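Local coordinates for protein TbpB (Actinobacillus pleuropneumoniae, PDB 3HOL) that probably binds host transferrin at the bacterial surface, as the lipoprotein part of a transferrin receptor that serves iron acquisition, at residues Asn390-Thr395 / Phe453-Gly458; Gly324-Ala329 / Gln346-Gly351; Gly55-Val60 / Lys106-Ala111. All blocks are in the same frame, centred on the assembly; numbering follows the deposited sequence.

Contact 1 (Asn390-Thr395 / Phe453-Gly458)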
ATOM      1  N   ASN A 390      16.445  33.209   6.187  1.00 31.70           N
ATOM      2  CA  ASN A 390      15.902  32.757   7.465  1.00 31.84           C
ATOM      3  C   ASN A 390      15.021  31.514   7.264  1.00 31.16           C
ATOM      4  O   ASN A 390      14.737  31.136   6.125  1.00 30.71           O
ATOM      5  CB  ASN A 390      15.000  33.858   8.031  1.00 32.69           C
ATOM      6  CG  ASN A 390      15.764  34.940   8.773  1.00 36.56           C
ATOM      7  OD1 ASN A 390      16.974  34.823   9.025  1.00 40.74           O
ATOM      8  ND2 ASN A 390      15.058  36.002   9.146  1.00 37.90           N
ATOM      9  N   ASN A 391      14.559  30.912   8.361  1.00 30.11           N
ATOM     10  CA  ASN A 391      13.504  29.879   8.311  1.00 30.51           C
ATOM     11  C   ASN A 391      12.183  30.331   8.955  1.00 29.53           C
ATOM     12  O   ASN A 391      12.193  31.161   9.874  1.00 29.22           O
ATOM     13  CB  ASN A 391      13.952  28.577   8.993  1.00 30.29           C
ATOM     14  CG  ASN A 391      15.123  27.935   8.302  1.00 33.46           C
ATOM     15  OD1 ASN A 391      15.150  27.791   7.065  1.00 30.83           O
ATOM     16  ND2 ASN A 391      16.117  27.529   9.099  1.00 35.91           N
ATOM     17  N   TRP A 392      11.066  29.765   8.483  1.00 27.65           N
ATOM     18  CA  TRP A 392       9.720  30.062   9.007  1.00 26.72           C
ATOM     19  C   TRP A 392       8.930  28.766   8.932  1.00 26.01           C
ATOM     20  O   TRP A 392       9.115  28.009   7.982  1.00 25.37           O
ATOM     21  CB  TRP A 392       9.050  31.126   8.129  1.00 26.18           C
ATOM     22  CG  TRP A 392       7.609  31.456   8.433  1.00 28.40           C
ATOM     23  CD1 TRP A 392       7.143  32.536   9.163  1.00 30.46           C
ATOM     24  CD2 TRP A 392       6.426  30.757   7.965  1.00 28.05           C
ATOM     25  NE1 TRP A 392       5.763  32.528   9.192  1.00 30.50           N
ATOM     26  CE2 TRP A 392       5.302  31.451   8.470  1.00 28.35           C
ATOM     27  CE3 TRP A 392       6.216  29.606   7.181  1.00 27.65           C
ATOM     28  CZ2 TRP A 392       3.980  31.028   8.225  1.00 27.99           C
ATOM     29  CZ3 TRP A 392       4.891  29.188   6.936  1.00 27.21           C
ATOM     30  CH2 TRP A 392       3.800  29.902   7.458  1.00 26.46           C
ATOM     31  N   VAL A 393       8.064  28.515   9.909  1.00 25.57           N
ATOM     32  CA  VAL A 393       7.290  27.258   9.961  1.00 25.90           C
ATOM     33  C   VAL A 393       5.815  27.496  10.313  1.00 25.88           C
ATOM     34  O   VAL A 393       5.441  28.486  10.997  1.00 25.75           O
ATOM     35  CB  VAL A 393       7.882  26.175  10.928  1.00 25.81           C
ATOM     36  CG1 VAL A 393       9.377  25.886  10.635  1.00 27.16           C
ATOM     37  CG2 VAL A 393       7.702  26.564  12.399  1.00 27.88           C
ATOM     38  N   ALA A 394       4.985  26.612   9.768  1.00 24.37           N
ATOM     39  CA  ALA A 394       3.608  26.475  10.138  1.00 23.49           C
ATOM     40  C   ALA A 394       3.515  25.133  10.859  1.00 23.46           C
ATOM     41  O   ALA A 394       4.022  24.117  10.373  1.00 22.09           O
ATOM     42  CB  ALA A 394       2.734  26.512   8.909  1.00 23.39           C
ATOM     43  N   THR A 395       2.909  25.139  12.042  1.00 23.41           N
ATOM     44  CA  THR A 395       2.742  23.927  12.821  1.00 24.22           C
ATOM     45  C   THR A 395       1.273  23.691  13.143  1.00 23.47           C
ATOM     46  O   THR A 395       0.681  24.486  13.850  1.00 23.65           O
ATOM     47  CB  THR A 395       3.521  24.042  14.112  1.00 24.28           C
ATOM     48  OG1 THR A 395       4.897  24.179  13.780  1.00 27.82           O
ATOM     49  CG2 THR A 395       3.333  22.801  14.990  1.00 25.99           C
ATOM     50  N   PHE A 453       5.845  38.004   2.082  1.00 24.09           N
ATOM     51  CA  PHE A 453       5.840  38.096   3.534  1.00 26.48           C
ATOM     52  C   PHE A 453       7.216  37.932   4.130  1.00 27.33           C
ATOM     53  O   PHE A 453       8.113  37.351   3.485  1.00 26.63           O
ATOM     54  CB  PHE A 453       4.809  37.137   4.177  1.00 27.04           C
ATOM     55  CG  PHE A 453       5.162  35.666   4.111  1.00 28.08           C
ATOM     56  CD1 PHE A 453       5.789  35.035   5.197  1.00 29.58           C
ATOM     57  CD2 PHE A 453       4.798  34.892   3.016  1.00 28.11           C
ATOM     58  CE1 PHE A 453       6.096  33.667   5.169  1.00 29.19           C
ATOM     59  CE2 PHE A 453       5.093  33.503   2.983  1.00 31.07           C
ATOM     60  CZ  PHE A 453       5.747  32.897   4.050  1.00 29.99           C
ATOM     61  N   ALA A 454       7.372  38.455   5.349  1.00 28.91           N
ATOM     62  CA  ALA A 454       8.668  38.480   6.042  1.00 30.86           C
ATOM     63  C   ALA A 454       8.884  37.189   6.810  1.00 32.01           C
ATOM     64  O   ALA A 454       8.004  36.754   7.535  1.00 31.85           O
ATOM     65  CB  ALA A 454       8.783  39.709   6.976  1.00 30.35           C
ATOM     66  N   LEU A 455      10.045  36.572   6.640  1.00 34.75           N
ATOM     67  CA  LEU A 455      10.308  35.276   7.291  1.00 37.64           C
ATOM     68  C   LEU A 455      10.569  35.360   8.798  1.00 40.10           C
ATOM     69  O   LEU A 455      10.203  34.435   9.560  1.00 40.82           O
ATOM     70  CB  LEU A 455      11.418  34.505   6.572  1.00 37.29           C
ATOM     71  CG  LEU A 455      11.053  33.909   5.202  1.00 36.95           C
ATOM     72  CD1 LEU A 455      12.111  32.889   4.774  1.00 36.78           C
ATOM     73  CD2 LEU A 455       9.661  33.255   5.187  1.00 36.03           C
ATOM     74  N   ASP A 456      11.195  36.449   9.232  1.00 42.42           N
ATOM     75  CA  ASP A 456      11.278  36.742  10.662  1.00 45.13           C
ATOM     76  C   ASP A 456      10.343  37.905  11.004  1.00 46.31           C
ATOM     77  O   ASP A 456      10.562  39.044  10.570  1.00 46.70           O
ATOM     78  CB  ASP A 456      12.716  37.031  11.086  1.00 45.55           C
ATOM     79  CG  ASP A 456      12.927  36.870  12.590  1.00 48.09           C
ATOM     80  OD1 ASP A 456      12.112  36.184  13.255  1.00 50.55           O
ATOM     81  OD2 ASP A 456      13.922  37.424  13.106  1.00 49.67           O
ATOM     82  N   SER A 457       9.284  37.599  11.755  1.00 47.86           N
ATOM     83  CA  SER A 457       8.215  38.564  12.060  1.00 48.90           C
ATOM     84  C   SER A 457       8.672  39.669  13.031  1.00 49.90           C
ATOM     85  O   SER A 457       7.926  40.632  13.276  1.00 50.07           O
ATOM     86  CB  SER A 457       6.952  37.838  12.589  1.00 49.07           C
ATOM     87  N   GLY A 458       9.894  39.520  13.565  1.00 50.43           N
ATOM     88  CA  GLY A 458      10.528  40.532  14.418  1.00 50.86           C
ATOM     89  C   GLY A 458      11.544  41.472  13.762  1.00 51.14           C
ATOM     90  O   GLY A 458      11.628  42.649  14.140  1.00 51.89           O
TER
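Phe453 turns the edge of its ring toward one face of the Trp392 indole, an edge-to-face (T-shaped) pair with the planes at 64° and the centroids of the five-membered ring and the phenyl ring 5.3 Å apart. The touching atom is Phe453 CE1, which stands over the centre of the indole, 4.0 Å from Trp392 CD2. Two torsions bring the rings together: CG of Trp392 is anti to its backbone N (chi1 174°), and CG of Phe453 lies between its own N and carbonyl carbon.

The aliphatic part of the contact belongs to Leu455. One of its methyls, CD2, packs on Trp392 CB at 3.7 Å, while the other, CD1, rests 3.4 Å from the backbone O of Asn390. The CB atoms of Asn390 and Leu455 also meet, 3.9 Å apart. Both segments fall in the C-lobe beta-barrel region: strand 391-394 pairs antiparallel with strand 375-387, closing a short hairpin, and 453-458 belongs to the long loop joining strands 441-447 and 470-477. The loop is thus laid over the face of the hairpin that carries Trp392 and Val386, and Leu455 touches both.

The polar groups form no direct hydrogen bond between the segments. Leu455 O lies at the edge of the indole, in its plane, 3.6 Å from Trp392 CD1; the ring nitrogen NE1 instead donates to Asp423 OD2, which helps to fix the rotation of the indole under Phe453. The amide of Asn390 passes obliquely over the methylene of Asp456, ND2 to Asp456 CB 3.2 Å, a van der Waals contact and not a bond to the carboxylate, whose plane is turned 84° from the amide. Asp456 OD2 is hydrogen-bonded to Ser459 OG within the loop.

Contact 2 (Gly324-Ala329 / Gln346-Gly351); sequences GKTMVA and QQAEGG
Gln346 loses more surface to this contact than any other residue of the two segments, and it spends its whole length on the opposite strand. Its chain is fully extended: a chi1 of -178° sets CG opposite the backbone N, which carries the amide along the strand from Met327 to Lys325. Near the backbone, CB of Gln346 lies 4.0 Å from Met327 SD, where the bent methionine chain folds over it. Farther out, NE2 of Gln346 comes to 3.4 Å from Lys325 CD, so the amide rests on the aliphatic part of the lysine. The same NE2 also donates to a water that accepts from Thr326 N as well, a bridge from side chain to strand backbone.

The backbone of Thr326 holds the second segment. Its O accepts from Gln347 N at 2.9 Å, with an N-H...O angle of 168°. The CA of Gln346 approaches the same oxygen at 3.6 Å in a CA-H...O contact.

Gln347 adds an apolar touch, its CB lying 4.1 Å from Val328 CG2. Beyond Gln347 the chain runs on into the loop, Ala348 staying at the margin.

Met327 and Gln346 form an antiparallel non-hydrogen-bonded pair with side chains on the same face of the sheet, near the end of strand 339-346. Strand 325-332 runs between 339-346 and 315-322 in the C-lobe handle domain; Met327 is hydrogen-bonded through its backbone to Ile320, and Gln346 likewise to Glu354 in the loop that leads on to strand 356-363.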
ATOM      1  N   GLY A 324      17.395   0.895  13.888  1.00 40.97           N
ATOM      2  CA  GLY A 324      18.343   1.647  14.721  1.00 40.93           C
ATOM      3  C   GLY A 324      18.346   3.157  14.529  1.00 40.83           C
ATOM      4  O   GLY A 324      19.344   3.814  14.798  1.00 41.20           O
ATOM      5  N   LYS A 325      17.237   3.707  14.040  1.00 40.44           N
ATOM      6  CA  LYS A 325      17.038   5.160  13.964  1.00 39.65           C
ATOM      7  C   LYS A 325      15.761   5.468  14.712  1.00 38.61           C
ATOM      8  O   LYS A 325      14.829   4.673  14.700  1.00 38.35           O
ATOM      9  CB  LYS A 325      16.918   5.643  12.516  1.00 40.05           C
ATOM     10  CG  LYS A 325      18.012   5.108  11.595  1.00 41.17           C
ATOM     11  CD  LYS A 325      18.248   6.016  10.403  1.00 42.20           C
ATOM     12  CE  LYS A 325      19.323   5.431   9.497  1.00 42.50           C
ATOM     13  NZ  LYS A 325      20.155   6.499   8.885  1.00 44.69           N
ATOM     14  N   THR A 326      15.722   6.600  15.406  1.00 37.54           N
ATOM     15  CA  THR A 326      14.534   6.908  16.190  1.00 36.24           C
ATOM     16  C   THR A 326      13.709   7.966  15.448  1.00 35.17           C
ATOM     17  O   THR A 326      14.071   9.158  15.373  1.00 34.83           O
ATOM     18  CB  THR A 326      14.861   7.329  17.621  1.00 36.19           C
ATOM     19  OG1 THR A 326      15.314   8.677  17.603  1.00 38.06           O
ATOM     20  CG2 THR A 326      15.966   6.472  18.181  1.00 36.06           C
ATOM     21  N   MET A 327      12.603   7.492  14.876  1.00 33.80           N
ATOM     22  CA  MET A 327      11.756   8.318  14.016  1.00 31.49           C
ATOM     23  C   MET A 327      10.624   8.911  14.831  1.00 30.14           C
ATOM     24  O   MET A 327      10.088   8.253  15.717  1.00 28.83           O
ATOM     25  CB  MET A 327      11.204   7.489  12.857  1.00 31.01           C
ATOM     26  CG  MET A 327      12.269   6.912  11.941  1.00 31.96           C
ATOM     27  SD  MET A 327      13.485   8.093  11.332  1.00 31.99           S
ATOM     28  CE  MET A 327      12.504   9.142  10.236  1.00 33.12           C
ATOM     29  N   VAL A 328      10.279  10.163  14.510  1.00 28.61           N
ATOM     30  CA  VAL A 328       9.225  10.901  15.184  1.00 26.90           C
ATOM     31  C   VAL A 328       8.235  11.453  14.149  1.00 25.63           C
ATOM     32  O   VAL A 328       8.619  12.165  13.217  1.00 23.73           O
ATOM     33  CB  VAL A 328       9.813  12.073  16.053  1.00 27.54           C
ATOM     34  CG1 VAL A 328       8.756  12.656  16.992  1.00 26.82           C
ATOM     35  CG2 VAL A 328      11.008  11.587  16.876  1.00 27.68           C
ATOM     36  N   ALA A 329       6.964  11.116  14.322  1.00 24.38           N
ATOM     37  CA  ALA A 329       5.926  11.643  13.446  1.00 24.25           C
ATOM     38  C   ALA A 329       4.924  12.396  14.286  1.00 23.29           C
ATOM     39  O   ALA A 329       4.537  11.927  15.339  1.00 24.30           O
ATOM     40  CB  ALA A 329       5.238  10.502  12.649  1.00 22.55           C
ATOM     41  N   GLN A 346      13.964  12.719  12.258  1.00 29.82           N
ATOM     42  CA  GLN A 346      14.759  11.772  13.024  1.00 32.74           C
ATOM     43  C   GLN A 346      15.320  12.481  14.244  1.00 34.46           C
ATOM     44  O   GLN A 346      15.902  13.560  14.139  1.00 34.84           O
ATOM     45  CB  GLN A 346      15.892  11.207  12.167  1.00 32.68           C
ATOM     46  CG  GLN A 346      16.763  10.158  12.877  1.00 33.48           C
ATOM     47  CD  GLN A 346      17.795   9.521  11.937  1.00 35.04           C
ATOM     48  OE1 GLN A 346      17.806   9.792  10.739  1.00 34.74           O
ATOM     49  NE2 GLN A 346      18.660   8.673  12.484  1.00 34.78           N
ATOM     50  N   GLN A 347      15.132  11.887  15.411  1.00 36.95           N
ATOM     51  CA  GLN A 347      15.624  12.516  16.624  1.00 39.81           C
ATOM     52  C   GLN A 347      15.969  11.467  17.636  1.00 41.30           C
ATOM     53  O   GLN A 347      15.090  10.966  18.345  1.00 41.34           O
ATOM     54  CB  GLN A 347      14.588  13.491  17.208  1.00 40.14           C
ATOM     55  CG  GLN A 347      15.057  14.296  18.438  1.00 41.80           C
ATOM     56  CD  GLN A 347      14.112  15.454  18.800  1.00 43.46           C
ATOM     57  OE1 GLN A 347      14.559  16.505  19.240  1.00 44.73           O
ATOM     58  NE2 GLN A 347      12.813  15.262  18.601  1.00 42.63           N
ATOM     59  N   ALA A 348      17.254  11.125  17.685  1.00 43.72           N
ATOM     60  CA  ALA A 348      17.840  10.353  18.792  1.00 45.61           C
ATOM     61  C   ALA A 348      17.517  10.976  20.163  1.00 47.11           C
ATOM     62  O   ALA A 348      17.030  12.112  20.266  1.00 47.53           O
ATOM     63  CB  ALA A 348      19.346  10.253  18.606  1.00 45.51           C
ATOM     64  N   GLU A 349      17.788  10.225  21.220  1.00 48.81           N
ATOM     65  CA  GLU A 349      17.640  10.747  22.570  1.00 50.35           C
ATOM     66  C   GLU A 349      18.972  10.620  23.340  1.00 50.60           C
ATOM     67  O   GLU A 349      19.165   9.627  24.065  1.00 51.30           O
ATOM     68  CB  GLU A 349      16.507   9.987  23.270  1.00 50.29           C
ATOM     69  CG  GLU A 349      16.091  10.538  24.606  1.00 52.33           C
ATOM     70  CD  GLU A 349      14.917   9.774  25.180  1.00 54.64           C
ATOM     71  OE1 GLU A 349      15.121   9.005  26.145  1.00 55.26           O
ATOM     72  OE2 GLU A 349      13.792   9.926  24.646  1.00 56.40           O
ATOM     73  N   GLY A 350      19.926  11.548  23.159  1.00 50.88           N
ATOM     74  CA  GLY A 350      19.964  12.576  22.100  1.00 50.82           C
ATOM     75  C   GLY A 350      19.247  13.888  22.363  1.00 50.67           C
ATOM     76  O   GLY A 350      19.429  14.529  23.408  1.00 50.65           O
ATOM     77  N   GLY A 351      18.450  14.297  21.381  1.00 50.60           N
ATOM     78  CA  GLY A 351      17.560  15.432  21.531  1.00 50.20           C
ATOM     79  C   GLY A 351      17.604  16.495  20.449  1.00 49.92           C
ATOM     80  O   GLY A 351      16.984  17.549  20.614  1.00 50.57           O
TER
HETATM   81  O   HOH W   1      18.265   8.113  15.481  1.00 31.28           O

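Contact 3 (Gly55-Val60 / Lys106-Ala111); sequences GNLDDV and KGNSPA
Gly55 and Asn108 bring their CA atoms to 4.5 Å where strand 101-107 gives way to a loop, and the chain from Asn56 to Asp59 folds into a type I beta turn facing Lys106. The lysine is bent at chi3, and its ammonium group grips two carbonyl oxygens of that turn. NZ of Lys106 donates hydrogen bonds to Asp59 O (2.7 Å), in the carbonyl plane, and to Asn56 O (2.9 Å), where it stands above the plane. Asn56 O is thereby held from opposite faces, since Asp59 N, closing the turn, comes from the other one. A further acceptor for NZ is Asn54 O, just ahead of the segment, so the charge is wrapped largely in backbone carbonyls. Asn108 holds the residue just ahead of the turn: its ND2 donates to Gly55 O at 2.9 Å (angle at H 166°), and the oxygen lies in the plane of the amide. Leu57 fills in between these two polar grips, with CG 3.7 Å from Asn108 ND2 and CD2 4.1 Å from Lys106 CD.

Asn56 OD1 accepts from Asp58 N, an Asx turn that overlaps the beta turn. Lys106 ties the loop after strand 50-52 to the five-stranded antiparallel sheet in which strand 101-107 is central, probably the handle domain of the N-lobe.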
ATOM      1  N   GLY A  55      10.813  -4.576  -1.285  1.00 17.42           N
ATOM      2  CA  GLY A  55      10.162  -4.656  -2.609  1.00 16.91           C
ATOM      3  C   GLY A  55      11.079  -4.850  -3.812  1.00 16.21           C
ATOM      4  O   GLY A  55      10.602  -4.817  -4.951  1.00 15.17           O
ATOM      5  N   ASN A  56      12.382  -5.072  -3.581  1.00 14.60           N
ATOM      6  CA  ASN A  56      13.326  -5.218  -4.699  1.00 14.84           C
ATOM      7  C   ASN A  56      13.152  -6.599  -5.287  1.00 13.95           C
ATOM      8  O   ASN A  56      13.376  -7.595  -4.599  1.00 12.49           O
ATOM      9  CB  ASN A  56      14.795  -4.981  -4.228  1.00 16.54           C
ATOM     10  CG  ASN A  56      15.862  -5.218  -5.347  1.00 21.37           C
ATOM     11  OD1 ASN A  56      15.573  -5.661  -6.472  1.00 25.69           O
ATOM     12  ND2 ASN A  56      17.117  -4.885  -5.016  1.00 29.06           N
ATOM     13  N   LEU A  57      12.784  -6.650  -6.564  1.00 13.23           N
ATOM     14  CA  LEU A  57      12.499  -7.910  -7.247  1.00 14.43           C
ATOM     15  C   LEU A  57      13.720  -8.795  -7.495  1.00 14.86           C
ATOM     16  O   LEU A  57      13.580  -9.995  -7.734  1.00 14.72           O
ATOM     17  CB  LEU A  57      11.751  -7.662  -8.557  1.00 12.75           C
ATOM     18  CG  LEU A  57      10.465  -6.805  -8.390  1.00 12.80           C
ATOM     19  CD1 LEU A  57       9.771  -6.767  -9.740  1.00 10.57           C
ATOM     20  CD2 LEU A  57       9.480  -7.359  -7.290  1.00  3.68           C
ATOM     21  N   ASP A  58      14.903  -8.209  -7.420  1.00 16.19           N
ATOM     22  CA  ASP A  58      16.122  -8.961  -7.624  1.00 17.34           C
ATOM     23  C   ASP A  58      16.567  -9.681  -6.384  1.00 17.66           C
ATOM     24  O   ASP A  58      17.397 -10.579  -6.472  1.00 18.77           O
ATOM     25  CB  ASP A  58      17.218  -8.029  -8.138  1.00 17.63           C
ATOM     26  CG  ASP A  58      16.984  -7.659  -9.571  1.00 20.32           C
ATOM     27  OD1 ASP A  58      16.684  -8.569 -10.364  1.00 21.42           O
ATOM     28  OD2 ASP A  58      17.047  -6.471  -9.906  1.00 23.08           O
ATOM     29  N   ASP A  59      16.052  -9.277  -5.227  1.00 17.01           N
ATOM     30  CA  ASP A  59      16.345 -10.022  -4.008  1.00 17.25           C
ATOM     31  C   ASP A  59      15.261 -11.069  -3.691  1.00 15.94           C
ATOM     32  O   ASP A  59      14.129 -10.712  -3.320  1.00 16.54           O
ATOM     33  CB  ASP A  59      16.455  -9.072  -2.826  1.00 17.60           C
ATOM     34  CG  ASP A  59      17.563  -8.041  -2.995  1.00 20.87           C
ATOM     35  OD1 ASP A  59      18.556  -8.280  -3.727  1.00 23.16           O
ATOM     36  OD2 ASP A  59      17.435  -6.982  -2.361  1.00 23.52           O
ATOM     37  N   VAL A  60      15.613 -12.338  -3.791  1.00 14.35           N
ATOM     38  CA  VAL A  60      14.706 -13.405  -3.445  1.00 15.30           C
ATOM     39  C   VAL A  60      14.843 -13.701  -1.937  1.00 15.11           C
ATOM     40  O   VAL A  60      15.965 -13.695  -1.420  1.00 12.86           O
ATOM     41  CB  VAL A  60      15.012 -14.624  -4.315  1.00 16.14           C
ATOM     42  CG1 VAL A  60      14.036 -15.706  -4.097  1.00 19.42           C
ATOM     43  CG2 VAL A  60      14.919 -14.212  -5.803  1.00 16.85           C
ATOM     44  N   LYS A 106       6.217 -11.076  -3.782  1.00  9.34           N
ATOM     45  CA  LYS A 106       6.425  -9.708  -3.355  1.00  9.26           C
ATOM     46  C   LYS A 106       6.163  -8.744  -4.503  1.00  9.99           C
ATOM     47  O   LYS A 106       6.052  -9.157  -5.677  1.00 10.90           O
ATOM     48  CB  LYS A 106       7.861  -9.524  -2.853  1.00  8.85           C
ATOM     49  CG  LYS A 106       8.910  -9.854  -3.966  1.00 10.41           C
ATOM     50  CD  LYS A 106      10.268  -9.197  -3.714  1.00 16.04           C
ATOM     51  CE  LYS A 106      11.026  -9.827  -2.606  1.00 15.70           C
ATOM     52  NZ  LYS A 106      12.259  -9.004  -2.266  1.00 17.07           N
ATOM     53  N   GLY A 107       6.040  -7.474  -4.147  1.00  9.67           N
ATOM     54  CA  GLY A 107       5.868  -6.383  -5.117  1.00  9.34           C
ATOM     55  C   GLY A 107       6.387  -5.062  -4.591  1.00  9.42           C
ATOM     56  O   GLY A 107       6.592  -4.892  -3.381  1.00  8.07           O
ATOM     57  N   ASN A 108       6.580  -4.096  -5.492  1.00  8.65           N
ATOM     58  CA  ASN A 108       6.862  -2.741  -5.054  1.00  9.99           C
ATOM     59  C   ASN A 108       5.919  -1.787  -5.770  1.00  9.71           C
ATOM     60  O   ASN A 108       5.244  -2.184  -6.729  1.00  8.02           O
ATOM     61  CB  ASN A 108       8.323  -2.352  -5.362  1.00 10.27           C
ATOM     62  CG  ASN A 108       8.650  -2.454  -6.838  1.00 12.77           C
ATOM     63  OD1 ASN A 108       8.157  -1.681  -7.642  1.00 12.24           O
ATOM     64  ND2 ASN A 108       9.493  -3.431  -7.199  1.00 11.88           N
ATOM     65  N   SER A 109       5.878  -0.548  -5.310  1.00  9.12           N
ATOM     66  CA  SER A 109       4.985   0.481  -5.882  1.00 10.08           C
ATOM     67  C   SER A 109       3.486   0.109  -5.825  1.00 10.49           C
ATOM     68  O   SER A 109       2.818   0.079  -6.864  1.00  9.61           O
ATOM     69  CB  SER A 109       5.438   0.820  -7.315  1.00 11.55           C
ATOM     70  OG  SER A 109       4.591   1.828  -7.836  1.00 16.52           O
ATOM     71  N   PRO A 110       2.941  -0.180  -4.615  1.00  9.43           N
ATOM     72  CA  PRO A 110       1.507  -0.480  -4.487  1.00  9.36           C
ATOM     73  C   PRO A 110       0.655   0.597  -5.197  1.00  9.83           C
ATOM     74  O   PRO A 110       0.900   1.776  -4.987  1.00  9.38           O
ATOM     75  CB  PRO A 110       1.261  -0.405  -2.965  1.00  8.97           C
ATOM     76  CG  PRO A 110       2.646  -0.692  -2.342  1.00  9.47           C
ATOM     77  CD  PRO A 110       3.621  -0.072  -3.303  1.00  9.74           C
ATOM     78  N   ALA A 111      -0.305   0.188  -6.023  1.00  9.34           N
ATOM     79  CA  ALA A 111      -0.975   1.110  -6.978  1.00  8.90           C
ATOM     80  C   ALA A 111      -1.643   2.296  -6.305  1.00  9.00           C
ATOM     81  O   ALA A 111      -2.346   2.125  -5.319  1.00  9.54           O
ATOM     82  CB  ALA A 111      -2.032   0.327  -7.828  1.00  8.55           C
TER

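Overall arrangement
The three contacts lie in separate parts of the chain and follow one another in sequence: contact 3 closes before contact 2 opens, and contact 2 before contact 1. None touches another. Contacts 1 and 2, on the same side of the chain's centre, have centres 25 Å apart and nearest atoms about 11 Å apart; contact 1 belongs to the C-lobe barrel region and contact 2 to the C-lobe handle domain. Contact 3, the closest to the chain's centre, is in another antiparallel sheet, its centre 27 Å from that of contact 2 and 41 Å from that of contact 1. All three join a loop to a strand or its end.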